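Local coordinates for S12 family peptidase (Streptomyces sp. 82F2, PDB 3WWX), which hydrolyses amide bonds with preference for D-configured substrates and probably works as a serine-type enzyme of the beta-lactamase and penicillin-binding-protein fold, at residues 59-64 / 266-271; 107-112 / 141-146; 195-200 / 238-243; 320-325 / 339-344. All coordinates share one frame; numbering follows the deposited sequence.

Contact 1: 59-64 / 266-271; sequences TATVLL and NEMTTT
Ala60, Thr61 and Leu64 of helix 55-68 meet Met268 at the end of helix 262-268, in the helical body of the beta-lactamase fold; in this family the longer helix carries the Ser-x-x-Lys motif at its N-terminal end. Ala60 points its CB at the second helix and stops 4.0 Å from the Met268 methyl, CE. One residue on, Thr61 OG1 lies 3.5 Å from that CE. The hydroxyl is hydrogen-bonded to Thr57 O of its own helix; its touch on the methyl is plain van der Waals contact. Leu64, a turn after Ala60, covers more of the methionine: its CD1 rests 3.7 Å from Met268 CB and 4.1 Å from Met268 SD. Its other methyl, CD2, reaches Glu267 CB at 4.2 Å, while the glutamate carboxylate turns to Arg99 in a salt bridge and to Gln67. Leu254 of helix 244-255 packs on both Thr61 and Met268, so a third helix closes this apolar joint. Met268 starts with CG anti to the backbone N (chi1 -166°), stretches out across Leu64 CD1, and bends at chi3 (-142°), which sets CE against both Ala60 CB and Thr61 OG1.

Contact 2: 107-112 / 141-146; sequences GIYSYT and AVAMAH
The carbonyl oxygen of Tyr109 takes a hydrogen bond from Thr161 OG1 and has the methyl of Ala143 against it, Tyr109 O to Ala143 CB being 3.3 Å. Thr161 OG1 also accepts Tyr111 N, so one hydroxyl pins the loop at two points while Ala143 of helix 136-144 packs against the carbonyl. The main side-chain contact is an offset stack of the Tyr109 and His146 rings, with centroids 4.1 Å apart and planes 17° from parallel. His146 CB adds a CH-pi contact over the same tyrosine ring, 3.7 Å from its centroid. Tyr109 CG stands anti to its own nitrogen (chi1 -174°), which carries the ring out over the imidazole. On the other face of the imidazole sits Ala145 CB, and NE2 is hydrogen-bonded to Asp114 OD1, so the ring is sandwiched and its rotation fixed. Tyr111 works differently: of its side chain the base, CB, makes the contact, lying 4.0 Å from Val142 CG1 and 4.2 Å from Ala143 CB. With chi1 at 66° the phenol leads off to Phe117, edge-to-face, and to Ile233 O. At the far end Met144, bent at chi2 and chi3, brings CE to 3.9 Å from Ile108 CG2. The loop 107-112 thus runs between helix 136-144 and the start of helix 160-174, with hydrogen bonds to Ser159 and Asn160, which by sequence probably belong to the Tyr-x-Asn motif of this family, before it leads on to helix 115-121.

Contact 3: 195-200 / 238-243; sequences TTVPGT and GEMISD
Thr196 and Ile241 form a single antiparallel bridge, a hydrogen-bonded pair, that lays the loop 195-200 along one edge of strand 241-242; the other edge pairs with strand 49-50 through Tyr49 and Val51, so the short strand is held from both edges. This is a small edge pairing within the beta-lactamase fold, apart from the main antiparallel sheet. The backbone bonds are Thr196 N to Ile241 O at 2.9 Å and Ile241 N to Thr196 O, which is almost straight at 171°. A CA-H...O contact from Thr195 CA also meets Ile241 O.

Among the polar side chains, Glu239 does most. Its OE1 accepts Gly199 N at 2.7 Å, met nearly end-on along the C-O bond, and its OE2 is taken by Tyr178 OH, so both oxygens of this buried carboxylate have partners. Val197 CG1 packs against the carboxylate, 3.4 Å from Glu239 CD. The Pro198 backbone (psi -20°) turns Gly199 N toward OE1.

The apolar contacts fall on two faces. Thr195 and Val197 meet Met240 on the face covered by helix 178-187: bent at chi3, the methionine puts CE 3.5 Å from Thr195 CG2. On the other face Pro198 CG rests 4.0 Å from Ile241 CD1.

A chain of hydroxyl hydrogen bonds holds the start of 195-200. Asp243 is the N-cap of helix 244-255; just before it, Ser242 OG donates to Thr195 OG1 at 2.8 Å, and Thr195 OG1 gives its own hydrogen to Asp246 OD2.

Contact 4: 320-325 / 339-344; sequences HSLAGN and EAEFCG
A histidine-carboxylate hydrogen bond ties the last strand to the C-terminal helix: His320 NE2 donates to Glu341 OE1 at 2.7 Å, with an N-H...O angle of 163°. His320 holds CG anti to the backbone N (chi1 -179°), which carries its ring toward the helix. Glu341 OE1 lies close to the imidazole plane and accepts through its anti lone pair, while the carboxylate itself stands steeply to the ring. Glu341 OE2 is held by His7 ND1 and Thr10 OG1 near the N terminus, so partners at both oxygens fix the group's rotation and probably stabilise the anion. Phe342 covers a face of the same imidazole, with CE1 3.4 Å above the ring, over its centre; the two planes meet obliquely, at 42°. In the beta-lactamase fold the C-terminal helix packs on the main antiparallel sheet; here helix 339-343 runs antiparallel to strand 320-325, their axes 9.5 Å apart. Leu322 points the same way and sets CD2 3.8 Å from Glu341 CB and CB 3.8 Å from Phe342 CE2. Ser321 points away, and its OG is hydrogen-bonded to Gln248 and Arg252 of helix 244-255, which packs on the sheet's other face. Past Phe342, Cys343 SG closes the disulfide to Cys294 SG.

Overall arrangement
From the N terminus, contact 1 opens first, at helix 55-68, and closes only at the end of helix 262-268, joining two helices across some two hundred residues. Within that long loop lie contacts 2 and 3, one after the other: 107-112 returns to 141-146 in the helical region, and 195-200 is joined by 238-243 just before helix 244-255. Contact 4 follows contact 1 and closes a short loop between strand 320-326 and the C-terminal helix. None of the four cross. Contacts 2 and 4 lie on opposite sides of the chain's centre, their centres about 34 Å apart; contact 3 lies between the helical body and the main sheet, its nearest atoms about 5 Å from contact 4.

Contact 1: 59-64 / 266-271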
loop_
_atom_site.group_PDB
_atom_site.type_symbol
_atom_site.label_atom_id
_atom_site.label_comp_id
_atom_site.label_asym_id
_atom_site.label_seq_id
_atom_site.Cartn_x
_atom_site.Cartn_y
_atom_site.Cartn_z
ATOM N N THR A 59 -5.692 1.004 6.055
ATOM C CA THR A 59 -7.099 0.690 5.887
ATOM C C THR A 59 -7.500 -0.598 6.604
ATOM O O THR A 59 -8.518 -0.632 7.330
ATOM C CB THR A 59 -7.404 0.609 4.381
ATOM O OG1 THR A 59 -7.075 1.875 3.801
ATOM C CG2 THR A 59 -8.853 0.261 4.104
ATOM N N ALA A 60 -6.699 -1.654 6.433
ATOM C CA ALA A 60 -6.973 -2.931 7.109
ATOM C C ALA A 60 -6.894 -2.801 8.620
ATOM O O ALA A 60 -7.703 -3.393 9.334
ATOM C CB ALA A 60 -6.031 -4.009 6.627
ATOM N N THR A 61 -5.930 -2.042 9.110
ATOM C CA THR A 61 -5.774 -1.860 10.558
ATOM C C THR A 61 -7.030 -1.236 11.156
ATOM O O THR A 61 -7.507 -1.670 12.193
ATOM C CB THR A 61 -4.541 -0.998 10.877
ATOM O OG1 THR A 61 -3.361 -1.680 10.436
ATOM C CG2 THR A 61 -4.403 -0.757 12.390
ATOM N N VAL A 62 -7.583 -0.241 10.493
ATOM C CA VAL A 62 -8.803 0.396 10.997
ATOM C C VAL A 62 -9.934 -0.617 11.076
ATOM O O VAL A 62 -10.644 -0.686 12.081
ATOM C CB VAL A 62 -9.210 1.584 10.124
ATOM C CG1 VAL A 62 -10.607 2.078 10.489
ATOM C CG2 VAL A 62 -8.195 2.692 10.256
ATOM N N LEU A 63 -10.126 -1.423 10.034
ATOM C CA LEU A 63 -11.220 -2.388 10.053
ATOM C C LEU A 63 -11.013 -3.433 11.126
ATOM O O LEU A 63 -11.980 -3.887 11.737
ATOM C CB LEU A 63 -11.400 -3.051 8.696
ATOM C CG LEU A 63 -12.200 -2.158 7.768
ATOM C CD1 LEU A 63 -11.976 -2.583 6.341
ATOM C CD2 LEU A 63 -13.691 -2.215 8.113
ATOM N N LEU A 64 -9.769 -3.829 11.364
ATOM C CA LEU A 64 -9.506 -4.773 12.449
ATOM C C LEU A 64 -9.765 -4.164 13.827
ATOM O O LEU A 64 -10.259 -4.862 14.718
ATOM C CB LEU A 64 -8.086 -5.340 12.307
ATOM C CG LEU A 64 -7.976 -6.382 11.188
ATOM C CD1 LEU A 64 -6.544 -6.498 10.680
ATOM C CD2 LEU A 64 -8.471 -7.743 11.681
ATOM N N ASN A 266 -3.605 -11.667 14.882
ATOM C CA ASN A 266 -3.573 -13.031 14.368
ATOM C C ASN A 266 -4.345 -13.169 13.045
ATOM O O ASN A 266 -3.895 -13.852 12.124
ATOM C CB ASN A 266 -4.202 -13.993 15.372
ATOM C CG ASN A 266 -4.151 -15.421 14.898
ATOM O OD1 ASN A 266 -3.072 -15.976 14.660
ATOM N ND2 ASN A 266 -5.323 -16.030 14.736
ATOM N N GLU A 267 -5.510 -12.541 12.963
ATOM C CA GLU A 267 -6.283 -12.527 11.717
ATOM C C GLU A 267 -5.498 -11.821 10.622
ATOM O O GLU A 267 -5.468 -12.285 9.492
ATOM C CB GLU A 267 -7.643 -11.872 11.927
ATOM C CG GLU A 267 -8.598 -12.769 12.741
ATOM C CD GLU A 267 -10.025 -12.245 12.852
ATOM O OE1 GLU A 267 -10.468 -11.464 11.988
ATOM O OE2 GLU A 267 -10.724 -12.630 13.825
ATOM N N MET A 268 -4.860 -10.711 10.970
ATOM C CA MET A 268 -4.122 -9.936 9.987
ATOM C C MET A 268 -2.982 -10.735 9.385
ATOM O O MET A 268 -2.676 -10.591 8.199
ATOM C CB MET A 268 -3.565 -8.671 10.620
ATOM C CG MET A 268 -3.074 -7.670 9.589
ATOM S SD MET A 268 -2.493 -6.158 10.375
ATOM C CE MET A 268 -3.085 -4.955 9.188
ATOM N N THR A 269 -2.345 -11.565 10.213
ATOM C CA THR A 269 -1.196 -12.357 9.799
ATOM C C THR A 269 -1.575 -13.785 9.375
ATOM O O THR A 269 -0.689 -14.621 9.189
ATOM C CB THR A 269 -0.131 -12.442 10.908
ATOM O OG1 THR A 269 -0.717 -12.999 12.096
ATOM C CG2 THR A 269 0.434 -11.078 11.205
ATOM N N THR A 270 -2.868 -14.045 9.184
ATOM C CA THR A 270 -3.315 -15.285 8.570
ATOM C C THR A 270 -3.293 -15.089 7.060
ATOM O O THR A 270 -4.102 -14.343 6.504
ATOM C CB THR A 270 -4.709 -15.663 9.055
ATOM O OG1 THR A 270 -4.650 -15.900 10.466
ATOM C CG2 THR A 270 -5.203 -16.927 8.344
ATOM N N THR A 271 -2.338 -15.737 6.416
ATOM C CA THR A 271 -2.033 -15.449 5.023
ATOM C C THR A 271 -2.554 -16.483 4.037
ATOM O O THR A 271 -2.755 -17.664 4.377
ATOM C CB THR A 271 -0.517 -15.300 4.789
ATOM O OG1 THR A 271 0.157 -16.492 5.197
ATOM C CG2 THR A 271 0.054 -14.120 5.578
#

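Contact 2: 107-112 / 141-146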
loop_
_atom_site.group_PDB
_atom_site.type_symbol
_atom_site.label_atom_id
_atom_site.label_comp_id
_atom_site.label_asym_id
_atom_site.label_seq_id
_atom_site.Cartn_x
_atom_site.Cartn_y
_atom_site.Cartn_z
ATOM N N GLY A 107 -12.155 -11.895 -5.655
ATOM C CA GLY A 107 -12.317 -12.036 -7.096
ATOM C C GLY A 107 -12.806 -10.772 -7.787
ATOM O O GLY A 107 -13.053 -10.785 -8.993
ATOM N N ILE A 108 -12.958 -9.679 -7.046
ATOM C CA ILE A 108 -13.540 -8.465 -7.623
ATOM C C ILE A 108 -12.566 -7.796 -8.609
ATOM O O ILE A 108 -11.401 -7.564 -8.326
ATOM C CB ILE A 108 -13.943 -7.468 -6.512
ATOM C CG1 ILE A 108 -15.008 -8.069 -5.579
ATOM C CG2 ILE A 108 -14.383 -6.148 -7.115
ATOM C CD1 ILE A 108 -15.343 -7.210 -4.401
ATOM N N TYR A 109 -13.062 -7.493 -9.797
ATOM C CA TYR A 109 -12.313 -6.823 -10.840
ATOM C C TYR A 109 -11.654 -5.566 -10.292
ATOM O O TYR A 109 -12.312 -4.755 -9.645
ATOM C CB TYR A 109 -13.276 -6.458 -11.977
ATOM C CG TYR A 109 -12.631 -5.887 -13.201
ATOM C CD1 TYR A 109 -12.189 -4.574 -13.242
ATOM C CD2 TYR A 109 -12.484 -6.664 -14.356
ATOM C CE1 TYR A 109 -11.580 -4.059 -14.378
ATOM C CE2 TYR A 109 -11.884 -6.145 -15.496
ATOM C CZ TYR A 109 -11.423 -4.843 -15.484
ATOM O OH TYR A 109 -10.842 -4.295 -16.614
ATOM N N SER A 110 -10.376 -5.435 -10.599
ATOM C CA SER A 110 -9.573 -4.282 -10.180
ATOM C C SER A 110 -9.770 -3.097 -11.136
ATOM O O SER A 110 -9.418 -3.170 -12.316
ATOM C CB SER A 110 -8.107 -4.677 -10.135
ATOM O OG SER A 110 -7.366 -3.634 -9.535
ATOM N N TYR A 111 -10.335 -2.000 -10.628
ATOM C CA TYR A 111 -10.747 -0.892 -11.497
ATOM C C TYR A 111 -9.556 -0.290 -12.230
ATOM O O TYR A 111 -9.723 0.319 -13.285
ATOM C CB TYR A 111 -11.488 0.210 -10.721
ATOM C CG TYR A 111 -10.605 0.928 -9.713
ATOM C CD1 TYR A 111 -10.503 0.462 -8.413
ATOM C CD2 TYR A 111 -9.877 2.057 -10.056
ATOM C CE1 TYR A 111 -9.696 1.096 -7.474
ATOM C CE2 TYR A 111 -9.056 2.694 -9.110
ATOM C CZ TYR A 111 -8.992 2.202 -7.840
ATOM O OH TYR A 111 -8.199 2.810 -6.881
ATOM N N THR A 112 -8.361 -0.427 -11.672
ATOM C CA THR A 112 -7.186 0.173 -12.290
ATOM C C THR A 112 -6.785 -0.540 -13.574
ATOM O O THR A 112 -5.970 -0.024 -14.331
ATOM C CB THR A 112 -5.984 0.164 -11.313
ATOM O OG1 THR A 112 -5.795 -1.149 -10.782
ATOM C CG2 THR A 112 -6.235 1.123 -10.160
ATOM N N ALA A 141 -17.866 1.715 -9.621
ATOM C CA ALA A 141 -18.677 1.620 -10.846
ATOM C C ALA A 141 -17.849 1.160 -12.032
ATOM O O ALA A 141 -18.315 0.344 -12.848
ATOM C CB ALA A 141 -19.327 2.964 -11.177
ATOM N N VAL A 142 -16.631 1.674 -12.152
ATOM C CA VAL A 142 -15.756 1.277 -13.236
ATOM C C VAL A 142 -15.580 -0.251 -13.241
ATOM O O VAL A 142 -15.660 -0.908 -14.287
ATOM C CB VAL A 142 -14.387 1.992 -13.128
ATOM C CG1 VAL A 142 -13.350 1.371 -14.043
ATOM C CG2 VAL A 142 -14.531 3.464 -13.443
ATOM N N ALA A 143 -15.337 -0.823 -12.076
ATOM C CA ALA A 143 -15.163 -2.265 -11.950
ATOM C C ALA A 143 -16.418 -3.062 -12.228
ATOM O O ALA A 143 -16.339 -4.170 -12.754
ATOM C CB ALA A 143 -14.618 -2.602 -10.551
ATOM N N MET A 144 -17.578 -2.503 -11.891
ATOM C CA MET A 144 -18.839 -3.243 -11.945
ATOM C C MET A 144 -19.405 -3.399 -13.358
ATOM O O MET A 144 -20.414 -4.076 -13.537
ATOM C CB MET A 144 -19.854 -2.600 -11.006
ATOM C CG MET A 144 -19.461 -2.724 -9.520
ATOM S SD MET A 144 -19.342 -4.400 -8.894
ATOM C CE MET A 144 -17.561 -4.671 -8.923
ATOM N N ALA A 145 -18.744 -2.831 -14.354
ATOM C CA ALA A 145 -19.078 -3.130 -15.747
ATOM C C ALA A 145 -18.637 -4.534 -16.125
ATOM O O ALA A 145 -19.131 -5.111 -17.096
ATOM C CB ALA A 145 -18.411 -2.125 -16.656
ATOM N N HIS A 146 -17.727 -5.097 -15.338
ATOM C CA HIS A 146 -16.968 -6.260 -15.758
ATOM C C HIS A 146 -17.276 -7.490 -14.936
ATOM O O HIS A 146 -17.789 -7.396 -13.827
ATOM C CB HIS A 146 -15.478 -5.969 -15.600
ATOM C CG HIS A 146 -15.018 -4.771 -16.357
ATOM N ND1 HIS A 146 -14.966 -4.751 -17.738
ATOM C CD2 HIS A 146 -14.631 -3.540 -15.948
ATOM C CE1 HIS A 146 -14.533 -3.569 -18.141
ATOM N NE2 HIS A 146 -14.311 -2.818 -17.072
#

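Contact 3: 195-200 / 238-243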
loop_
_atom_site.group_PDB
_atom_site.type_symbol
_atom_site.label_atom_id
_atom_site.label_comp_id
_atom_site.label_asym_id
_atom_site.label_seq_id
_atom_site.Cartn_x
_atom_site.Cartn_y
_atom_site.Cartn_z
ATOM N N THR A 195 3.018 12.065 8.015
ATOM C CA THR A 195 2.066 11.168 7.362
ATOM C C THR A 195 0.703 11.822 7.199
ATOM O O THR A 195 0.141 12.342 8.174
ATOM C CB THR A 195 1.927 9.872 8.177
ATOM O OG1 THR A 195 3.218 9.269 8.298
ATOM C CG2 THR A 195 1.037 8.874 7.475
ATOM N N THR A 196 0.187 11.804 5.968
ATOM C CA THR A 196 -1.065 12.465 5.661
ATOM C C THR A 196 -1.937 11.637 4.723
ATOM O O THR A 196 -1.467 10.727 4.016
ATOM C CB THR A 196 -0.841 13.854 5.036
ATOM O OG1 THR A 196 -0.082 13.717 3.839
ATOM C CG2 THR A 196 -0.098 14.787 5.981
ATOM N N VAL A 197 -3.234 11.929 4.784
ATOM C CA VAL A 197 -4.254 11.351 3.920
ATOM C C VAL A 197 -4.766 12.542 3.115
ATOM O O VAL A 197 -5.628 13.293 3.583
ATOM C CB VAL A 197 -5.402 10.718 4.740
ATOM C CG1 VAL A 197 -6.345 9.966 3.851
ATOM C CG2 VAL A 197 -4.843 9.801 5.827
ATOM N N PRO A 198 -4.186 12.776 1.937
ATOM C CA PRO A 198 -4.422 14.043 1.231
ATOM C C PRO A 198 -5.811 14.235 0.609
ATOM O O PRO A 198 -6.202 15.363 0.325
ATOM C CB PRO A 198 -3.353 14.035 0.134
ATOM C CG PRO A 198 -3.034 12.588 -0.070
ATOM C CD PRO A 198 -3.148 11.957 1.287
ATOM N N GLY A 199 -6.553 13.160 0.384
ATOM C CA GLY A 199 -7.893 13.300 -0.184
ATOM C C GLY A 199 -7.806 13.630 -1.657
ATOM O O GLY A 199 -7.376 12.788 -2.452
ATOM N N THR A 200 -8.230 14.827 -2.032
ATOM C CA THR A 200 -8.074 15.264 -3.424
ATOM C C THR A 200 -6.922 16.258 -3.605
ATOM O O THR A 200 -6.672 16.751 -4.710
ATOM C CB THR A 200 -9.343 15.876 -3.950
ATOM O OG1 THR A 200 -9.661 16.916 -3.071
ATOM C CG2 THR A 200 -10.486 14.886 -3.914
ATOM N N GLY A 238 -4.570 3.460 -1.830
ATOM C CA GLY A 238 -3.241 3.984 -2.109
ATOM C C GLY A 238 -2.905 5.457 -2.018
ATOM O O GLY A 238 -1.863 5.833 -2.548
ATOM N N GLU A 239 -3.699 6.290 -1.345
ATOM C CA GLU A 239 -3.491 7.739 -1.416
ATOM C C GLU A 239 -2.457 8.344 -0.464
ATOM O O GLU A 239 -2.128 9.519 -0.621
ATOM C CB GLU A 239 -4.809 8.473 -1.122
ATOM C CG GLU A 239 -5.330 8.357 0.301
ATOM C CD GLU A 239 -6.430 9.355 0.552
ATOM O OE1 GLU A 239 -6.103 10.549 0.594
ATOM O OE2 GLU A 239 -7.590 8.921 0.703
ATOM N N MET A 240 -2.007 7.604 0.554
ATOM C CA MET A 240 -1.268 8.263 1.644
ATOM C C MET A 240 0.119 8.774 1.258
ATOM O O MET A 240 0.749 8.274 0.329
ATOM C CB MET A 240 -1.210 7.357 2.870
ATOM C CG MET A 240 -2.585 7.204 3.497
ATOM S SD MET A 240 -2.646 6.077 4.889
ATOM C CE MET A 240 -1.534 6.919 6.031
ATOM N N ILE A 241 0.582 9.774 2.005
ATOM C CA ILE A 241 1.927 10.319 1.885
ATOM C C ILE A 241 2.618 10.122 3.217
ATOM O O ILE A 241 1.990 10.301 4.256
ATOM C CB ILE A 241 1.899 11.822 1.512
ATOM C CG1 ILE A 241 1.159 12.006 0.175
ATOM C CG2 ILE A 241 3.320 12.395 1.434
ATOM C CD1 ILE A 241 0.839 13.486 -0.178
ATOM N N SER A 242 3.889 9.723 3.201
ATOM C CA SER A 242 4.631 9.524 4.439
ATOM C C SER A 242 6.123 9.707 4.169
ATOM O O SER A 242 6.530 10.157 3.117
ATOM C CB SER A 242 4.317 8.143 5.032
ATOM O OG SER A 242 4.791 8.029 6.364
ATOM N N ASP A 243 6.945 9.382 5.155
ATOM C CA ASP A 243 8.386 9.343 4.973
ATOM C C ASP A 243 8.916 8.009 5.500
ATOM O O ASP A 243 8.158 7.143 5.957
ATOM C CB ASP A 243 9.095 10.566 5.575
ATOM C CG ASP A 243 9.176 10.549 7.091
ATOM O OD1 ASP A 243 8.717 9.587 7.724
ATOM O OD2 ASP A 243 9.696 11.551 7.639
#

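Contact 4: 320-325 / 339-344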
loop_
_atom_site.group_PDB
_atom_site.type_symbol
_atom_site.label_atom_id
_atom_site.label_comp_id
_atom_site.label_asym_id
_atom_site.label_seq_id
_atom_site.Cartn_x
_atom_site.Cartn_y
_atom_site.Cartn_z
ATOM N N HIS A 320 13.131 -5.148 13.813
ATOM C CA HIS A 320 14.023 -4.731 12.742
ATOM C C HIS A 320 13.139 -4.227 11.604
ATOM O O HIS A 320 12.355 -4.992 11.055
ATOM C CB HIS A 320 14.885 -5.902 12.270
ATOM C CG HIS A 320 15.855 -5.552 11.184
ATOM N ND1 HIS A 320 16.658 -6.494 10.573
ATOM C CD2 HIS A 320 16.157 -4.365 10.606
ATOM C CE1 HIS A 320 17.398 -5.903 9.657
ATOM N NE2 HIS A 320 17.118 -4.614 9.655
ATOM N N SER A 321 13.272 -2.944 11.288
ATOM C CA SER A 321 12.442 -2.301 10.263
ATOM C C SER A 321 13.258 -1.636 9.155
ATOM O O SER A 321 14.435 -1.297 9.325
ATOM C CB SER A 321 11.542 -1.261 10.922
ATOM O OG SER A 321 12.298 -0.314 11.636
ATOM N N LEU A 322 12.563 -1.414 8.035
ATOM C CA LEU A 322 13.118 -0.774 6.853
ATOM C C LEU A 322 11.981 -0.093 6.109
ATOM O O LEU A 322 10.897 -0.654 5.998
ATOM C CB LEU A 322 13.741 -1.832 5.957
ATOM C CG LEU A 322 14.162 -1.424 4.527
ATOM C CD1 LEU A 322 15.349 -0.483 4.526
ATOM C CD2 LEU A 322 14.458 -2.677 3.669
ATOM N N ALA A 323 12.230 1.090 5.566
ATOM C CA ALA A 323 11.267 1.705 4.636
ATOM C C ALA A 323 12.039 2.560 3.672
ATOM O O ALA A 323 13.110 3.060 3.994
ATOM C CB ALA A 323 10.226 2.537 5.380
ATOM N N GLY A 324 11.511 2.736 2.472
ATOM C CA GLY A 324 12.205 3.565 1.500
ATOM C C GLY A 324 11.417 3.796 0.238
ATOM O O GLY A 324 10.298 3.315 0.085
ATOM N N ASN A 325 12.051 4.497 -0.698
ATOM C CA ASN A 325 11.365 4.966 -1.896
ATOM C C ASN A 325 12.322 5.193 -3.052
ATOM O O ASN A 325 13.431 5.726 -2.856
ATOM C CB ASN A 325 10.612 6.270 -1.589
ATOM C CG ASN A 325 9.788 6.766 -2.774
ATOM O OD1 ASN A 325 10.175 7.697 -3.487
ATOM N ND2 ASN A 325 8.644 6.137 -3.002
ATOM N N GLU A 339 16.658 -7.410 0.667
ATOM C CA GLU A 339 17.642 -8.462 0.885
ATOM C C GLU A 339 18.924 -7.907 1.489
ATOM O O GLU A 339 19.520 -8.529 2.371
ATOM C CB GLU A 339 17.936 -9.200 -0.420
ATOM C CG GLU A 339 16.932 -10.250 -0.769
ATOM C CD GLU A 339 17.176 -11.580 -0.079
ATOM O OE1 GLU A 339 18.304 -11.801 0.415
ATOM O OE2 GLU A 339 16.247 -12.393 -0.071
ATOM N N ALA A 340 19.367 -6.738 1.039
ATOM C CA ALA A 340 20.586 -6.146 1.577
ATOM C C ALA A 340 20.424 -5.863 3.069
ATOM O O ALA A 340 21.284 -6.192 3.897
ATOM C CB ALA A 340 20.925 -4.886 0.834
ATOM N N GLU A 341 19.295 -5.270 3.424
ATOM C CA GLU A 341 19.074 -4.872 4.801
ATOM C C GLU A 341 18.897 -6.068 5.722
ATOM O O GLU A 341 19.519 -6.113 6.794
ATOM C CB GLU A 341 17.853 -3.955 4.893
ATOM C CG GLU A 341 17.489 -3.517 6.322
ATOM C CD GLU A 341 18.601 -2.765 7.035
ATOM O OE1 GLU A 341 18.682 -2.849 8.274
ATOM O OE2 GLU A 341 19.378 -2.032 6.375
ATOM N N PHE A 342 18.052 -7.017 5.356
ATOM C CA PHE A 342 17.712 -8.103 6.282
ATOM C C PHE A 342 18.658 -9.296 6.204
ATOM O O PHE A 342 18.742 -10.065 7.159
ATOM C CB PHE A 342 16.267 -8.540 6.093
ATOM C CG PHE A 342 15.276 -7.507 6.537
ATOM C CD1 PHE A 342 14.924 -7.382 7.869
ATOM C CD2 PHE A 342 14.722 -6.635 5.621
ATOM C CE1 PHE A 342 14.024 -6.411 8.269
ATOM C CE2 PHE A 342 13.845 -5.649 6.027
ATOM C CZ PHE A 342 13.488 -5.546 7.341
ATOM N N CYS A 343 19.367 -9.443 5.084
ATOM C CA CYS A 343 20.281 -10.584 4.894
ATOM C C CYS A 343 21.719 -10.187 4.594
ATOM O O CYS A 343 22.592 -11.065 4.529
ATOM C CB CYS A 343 19.757 -11.492 3.781
ATOM S SG CYS A 343 18.192 -12.273 4.178
ATOM N N GLY A 344 21.977 -8.889 4.429
ATOM C CA GLY A 344 23.313 -8.415 4.102
ATOM C C GLY A 344 23.744 -8.771 2.694
ATOM O O GLY A 344 24.935 -8.743 2.385
#